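Local coordinates for putative MCP-type signal transduction protein (Campylobacter jejuni subsp. jejuni serotype O:2, PDB 4WY9) that probably acts as a chemoreceptor in chemotaxis, its periplasmic tandem-PAS domain sensing chemical signals, perhaps indirectly, and passing them on towards the cell interior, at residues Y244-E249 with G253-I258; N270-Q275 with W279-T284. One frame throughout, in Å; residues are numbered along the deposited sequence.

Contact 1 (Y244-E249 with G253-I258); sequences YKAISE and GVFNYI. With ACT (acetate ion), chain B.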
# COMPACT_ATOMS: atom_id res chain seq x y z
N TYR A 244 -16.66 -7.49 11.44
CA TYR A 244 -15.23 -7.62 11.74
C TYR A 244 -14.74 -9.05 11.60
O TYR A 244 -13.59 -9.29 11.21
CB TYR A 244 -14.92 -7.11 13.15
CG TYR A 244 -15.25 -5.69 13.40
CD1 TYR A 244 -15.41 -4.79 12.35
CD2 TYR A 244 -15.43 -5.20 14.69
CE1 TYR A 244 -15.71 -3.48 12.57
CE2 TYR A 244 -15.73 -3.90 14.92
CZ TYR A 244 -15.89 -3.04 13.86
OH TYR A 244 -16.21 -1.74 14.08
N LYS A 245 -15.59 -10.01 11.95
CA LYS A 245 -15.21 -11.41 11.81
C LYS A 245 -14.97 -11.75 10.33
O LYS A 245 -14.00 -12.44 10.01
CB LYS A 245 -16.29 -12.34 12.40
CG LYS A 245 -16.04 -12.74 13.82
CD LYS A 245 -16.40 -14.19 14.06
CE LYS A 245 -17.88 -14.44 13.85
NZ LYS A 245 -18.28 -15.78 14.38
N ALA A 246 -15.83 -11.26 9.45
CA ALA A 246 -15.65 -11.49 8.02
C ALA A 246 -14.34 -10.91 7.51
O ALA A 246 -13.62 -11.53 6.73
CB ALA A 246 -16.83 -10.90 7.23
N ILE A 247 -14.04 -9.69 7.97
CA ILE A 247 -12.78 -9.06 7.59
C ILE A 247 -11.61 -9.87 8.08
O ILE A 247 -10.69 -10.13 7.32
CB ILE A 247 -12.71 -7.61 8.11
CG1 ILE A 247 -13.75 -6.73 7.43
CG2 ILE A 247 -11.33 -7.03 7.91
CD1 ILE A 247 -14.03 -5.40 8.13
N SER A 248 -11.66 -10.27 9.35
CA SER A 248 -10.54 -10.99 9.97
C SER A 248 -10.27 -12.31 9.25
O SER A 248 -9.12 -12.76 9.15
CB SER A 248 -10.84 -11.24 11.46
OG SER A 248 -11.00 -10.01 12.16
N GLU A 249 -11.32 -12.91 8.73
CA GLU A 249 -11.25 -14.19 8.06
C GLU A 249 -11.06 -14.11 6.55
O GLU A 249 -10.91 -15.14 5.89
CB GLU A 249 -12.49 -14.99 8.40
CG GLU A 249 -12.60 -15.34 9.87
CD GLU A 249 -13.96 -15.87 10.26
OE1 GLU A 249 -14.83 -15.98 9.41
OE2 GLU A 249 -14.18 -16.12 11.46
N GLY A 253 -19.22 -10.80 2.22
CA GLY A 253 -20.60 -10.94 2.67
C GLY A 253 -21.25 -9.61 2.88
O GLY A 253 -20.61 -8.56 2.75
N VAL A 254 -22.54 -9.60 3.18
CA VAL A 254 -23.29 -8.41 3.51
C VAL A 254 -24.00 -8.59 4.82
O VAL A 254 -24.72 -9.57 5.02
CB VAL A 254 -24.31 -8.02 2.39
CG1 VAL A 254 -24.81 -6.58 2.69
CG2 VAL A 254 -23.67 -8.06 1.03
N PHE A 255 -23.84 -7.62 5.70
CA PHE A 255 -24.20 -7.73 7.09
C PHE A 255 -25.00 -6.54 7.58
O PHE A 255 -24.87 -5.44 7.06
CB PHE A 255 -22.91 -7.86 7.95
CG PHE A 255 -22.01 -8.93 7.50
CD1 PHE A 255 -22.24 -10.23 7.82
CD2 PHE A 255 -20.93 -8.64 6.68
CE1 PHE A 255 -21.43 -11.25 7.38
CE2 PHE A 255 -20.09 -9.64 6.23
CZ PHE A 255 -20.34 -10.95 6.59
N ASN A 256 -25.78 -6.76 8.62
CA ASN A 256 -26.25 -5.67 9.45
C ASN A 256 -25.05 -5.14 10.22
O ASN A 256 -24.25 -5.92 10.75
CB ASN A 256 -27.35 -6.14 10.40
CG ASN A 256 -28.71 -6.32 9.69
OD1 ASN A 256 -28.81 -6.50 8.47
ND2 ASN A 256 -29.74 -6.33 10.46
N TYR A 257 -24.93 -3.83 10.32
CA TYR A 257 -23.73 -3.21 10.86
C TYR A 257 -24.05 -1.87 11.48
O TYR A 257 -24.68 -1.05 10.87
CB TYR A 257 -22.71 -3.01 9.72
CG TYR A 257 -21.42 -2.30 10.08
CD1 TYR A 257 -20.43 -2.96 10.78
CD2 TYR A 257 -21.20 -0.98 9.70
CE1 TYR A 257 -19.25 -2.33 11.10
CE2 TYR A 257 -20.01 -0.34 10.02
CZ TYR A 257 -19.05 -1.02 10.73
OH TYR A 257 -17.89 -0.39 11.08
N ILE A 258 -23.56 -1.65 12.70
CA ILE A 258 -23.70 -0.36 13.35
C ILE A 258 -22.37 0.37 13.24
O ILE A 258 -21.38 -0.07 13.81
CB ILE A 258 -24.13 -0.47 14.81
CG1 ILE A 258 -25.49 -1.18 14.89
CG2 ILE A 258 -24.17 0.90 15.45
CD1 ILE A 258 -25.98 -1.35 16.30
C ACT B . -17.23 2.83 10.18
O ACT B . -16.92 4.03 10.42
OXT ACT B . -17.94 2.22 11.03
CH3 ACT B . -16.74 2.14 8.95
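The side chains of Tyr244, on helix 241-249, and Tyr257, on strand 253-258, cross at about a right angle. CE1 of Tyr244 comes to the edge of the Tyr257 ring, 4.0 Å from its CE1. In Tyr257, CG stands anti to the backbone N (chi1 177°), which lets the far end of the ring reach Tyr244 although the side chain does not set out toward the helix. The hydroxyls end 3.7 Å apart, Tyr244 OH to Tyr257 OH, without bonding to each other: Tyr244 OH pairs with the carbonyl O of Asn235, whereas Tyr257 OH donates to the acetate OXT at 2.6 Å. Tyrosine suits both buried places, since each packs its ring and still finds a polar partner for its hydroxyl. The acetate, probably from the crystallisation liquor, is held also by Ser260 and His221, so in the crystal at least the site accepts a small carboxylate. Farther along, Ala246 turns its methyl toward the strand and touches Phe255, CB to CZ 3.6 Å; so short a side chain lets the helix lie close to the large ring. The helix lies over an outer strand of the five-stranded sheet, with strand 264-274 hydrogen-bonded alongside and Leu231 of helix 231-234 packing against both tyrosines.

Contact 2 (N270-Q275 with W279-T284); sequences NSFKVQ and WAVLVT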
# COMPACT_ATOMS: atom_id res chain seq x y z
N ASN A 270 -15.82 -6.96 0.73
CA ASN A 270 -15.18 -7.79 -0.27
C ASN A 270 -13.70 -7.87 0.10
O ASN A 270 -13.00 -6.84 0.14
CB ASN A 270 -15.37 -7.25 -1.69
CG ASN A 270 -14.88 -8.19 -2.73
OD1 ASN A 270 -13.68 -8.39 -2.87
ND2 ASN A 270 -15.80 -8.83 -3.44
N SER A 271 -13.26 -9.06 0.44
CA SER A 271 -11.92 -9.34 0.87
C SER A 271 -11.07 -9.84 -0.26
O SER A 271 -11.51 -10.65 -1.08
CB SER A 271 -11.93 -10.36 2.02
OG SER A 271 -12.52 -9.83 3.16
N PHE A 272 -9.80 -9.42 -0.29
CA PHE A 272 -8.87 -9.86 -1.30
C PHE A 272 -7.45 -9.99 -0.76
O PHE A 272 -7.09 -9.32 0.20
CB PHE A 272 -8.90 -8.96 -2.53
CG PHE A 272 -8.56 -7.51 -2.24
CD1 PHE A 272 -9.53 -6.60 -1.79
CD2 PHE A 272 -7.29 -7.02 -2.48
CE1 PHE A 272 -9.20 -5.29 -1.54
CE2 PHE A 272 -6.98 -5.68 -2.25
CZ PHE A 272 -7.96 -4.81 -1.81
N LYS A 273 -6.67 -10.85 -1.38
CA LYS A 273 -5.31 -11.06 -0.99
C LYS A 273 -4.40 -10.41 -1.98
O LYS A 273 -4.67 -10.38 -3.17
CB LYS A 273 -4.98 -12.55 -0.87
CG LYS A 273 -5.66 -13.27 0.30
CD LYS A 273 -5.42 -14.75 0.20
CE LYS A 273 -6.69 -15.53 0.58
NZ LYS A 273 -6.60 -16.98 0.29
N VAL A 274 -3.29 -9.90 -1.47
CA VAL A 274 -2.23 -9.35 -2.27
C VAL A 274 -0.95 -9.95 -1.75
O VAL A 274 -0.46 -9.56 -0.69
CB VAL A 274 -2.19 -7.81 -2.18
CG1 VAL A 274 -1.03 -7.28 -2.95
CG2 VAL A 274 -3.50 -7.19 -2.69
N GLN A 275 -0.40 -10.92 -2.50
CA GLN A 275 0.75 -11.70 -2.04
C GLN A 275 0.42 -12.26 -0.66
O GLN A 275 -0.58 -12.98 -0.50
CB GLN A 275 2.03 -10.85 -2.08
CG GLN A 275 2.43 -10.42 -3.46
CD GLN A 275 3.03 -11.54 -4.28
OE1 GLN A 275 3.70 -12.45 -3.75
NE2 GLN A 275 2.80 -11.49 -5.58
N TRP A 279 -6.57 -7.67 2.47
CA TRP A 279 -7.26 -6.41 2.49
C TRP A 279 -8.75 -6.59 2.31
O TRP A 279 -9.20 -7.64 1.87
CB TRP A 279 -6.70 -5.47 1.41
CG TRP A 279 -5.24 -5.24 1.54
CD1 TRP A 279 -4.23 -6.05 1.10
CD2 TRP A 279 -4.61 -4.11 2.16
NE1 TRP A 279 -3.02 -5.51 1.42
CE2 TRP A 279 -3.20 -4.33 2.08
CE3 TRP A 279 -5.07 -2.97 2.77
CZ2 TRP A 279 -2.29 -3.40 2.59
CZ3 TRP A 279 -4.16 -2.06 3.28
CH2 TRP A 279 -2.79 -2.29 3.18
N ALA A 280 -9.51 -5.55 2.64
CA ALA A 280 -10.93 -5.57 2.38
C ALA A 280 -11.43 -4.19 2.03
O ALA A 280 -10.92 -3.19 2.55
CB ALA A 280 -11.70 -6.11 3.58
N VAL A 281 -12.43 -4.14 1.15
CA VAL A 281 -13.23 -2.96 0.97
C VAL A 281 -14.52 -3.15 1.74
O VAL A 281 -15.17 -4.19 1.60
CB VAL A 281 -13.52 -2.63 -0.51
CG1 VAL A 281 -14.41 -1.41 -0.64
CG2 VAL A 281 -12.21 -2.42 -1.25
N LEU A 282 -14.88 -2.16 2.54
CA LEU A 282 -16.11 -2.10 3.32
C LEU A 282 -16.91 -0.94 2.78
O LEU A 282 -16.42 0.19 2.70
CB LEU A 282 -15.78 -1.90 4.80
CG LEU A 282 -16.89 -1.79 5.86
CD1 LEU A 282 -16.37 -2.07 7.25
CD2 LEU A 282 -17.49 -0.41 5.84
N VAL A 283 -18.18 -1.17 2.45
CA VAL A 283 -19.07 -0.10 2.03
C VAL A 283 -20.39 -0.23 2.78
O VAL A 283 -20.96 -1.33 2.85
CB VAL A 283 -19.32 -0.07 0.51
CG1 VAL A 283 -20.27 1.05 0.14
CG2 VAL A 283 -18.02 0.11 -0.23
N THR A 284 -20.87 0.88 3.32
CA THR A 284 -22.11 0.89 4.07
C THR A 284 -23.20 1.71 3.41
O THR A 284 -22.94 2.60 2.58
CB THR A 284 -21.91 1.43 5.46
OG1 THR A 284 -21.70 2.84 5.39
CG2 THR A 284 -20.78 0.75 6.17
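The beta hairpin of strands 264-274 and 277-286 forms the middle of a five-stranded antiparallel sheet whose 2-1-5-4-3 strand order is that of a PAS-like domain. Four backbone bonds join the strands: Asn270 and Val281 exchange one pair, with Val281 N to Asn270 O at 2.9 Å, and Phe272 and Trp279 exchange the other, with Trp279 N to Phe272 O at 2.9 Å. Between them, in the non-hydrogen-bonded pair, each CA-H points at a carbonyl across: Ala280 CA to Asn270 O at 3.3 Å, Ser271 CA to Trp279 O at 3.4 Å. Phe272 holds CG between its backbone N and carbonyl carbon (chi1 59°), swinging the ring across the neighbouring strand. There Trp279 CB sits over one ring face in a CH-pi contact, 3.5 Å from Phe272 CZ, while Val281 CG2 meets the ring edge. The indole itself is slid aside, its plane 22° from that of the phenyl ring, and Val274 CG2 approaches Trp279 CD1 at 4.0 Å. The apolar Phe272, Trp279 and Val281 suit this face, where polar Asn270 lies against Thr20 and Ala24 of helix 8-51; on the other, small Ala280 and Ser271 lie side by side, Ser271 OG bonding to Lys251 O. Trp279 NE1 is satisfied by Ser277 OG. Phe31 of that long helix meets the indole, Val274 also touches the helix, and strand 209-213 hydrogen-bonds to the far edge of strand 277-286.

Overall arrangement
Both contacts belong to one five-stranded sheet, their centres about 11 Å apart. Contact 2, its centre about 13 Å from that of the chain, builds the middle of the sheet, with regular backbone bonding and a large apolar face turned to helix 8-51. Contact 1, at about 22 Å, is more peripheral: it joins an outer strand to a covering helix by side chains alone and buries less than half as much surface, though most of its touching residues are buried too. The two meet where Ile247 packs on Leu282 and Tyr257 on Thr284. Helices 241-249 and 8-51 cover opposite faces of the sheet: Leu282 faces the former, while its neighbour Val283 touches the latter.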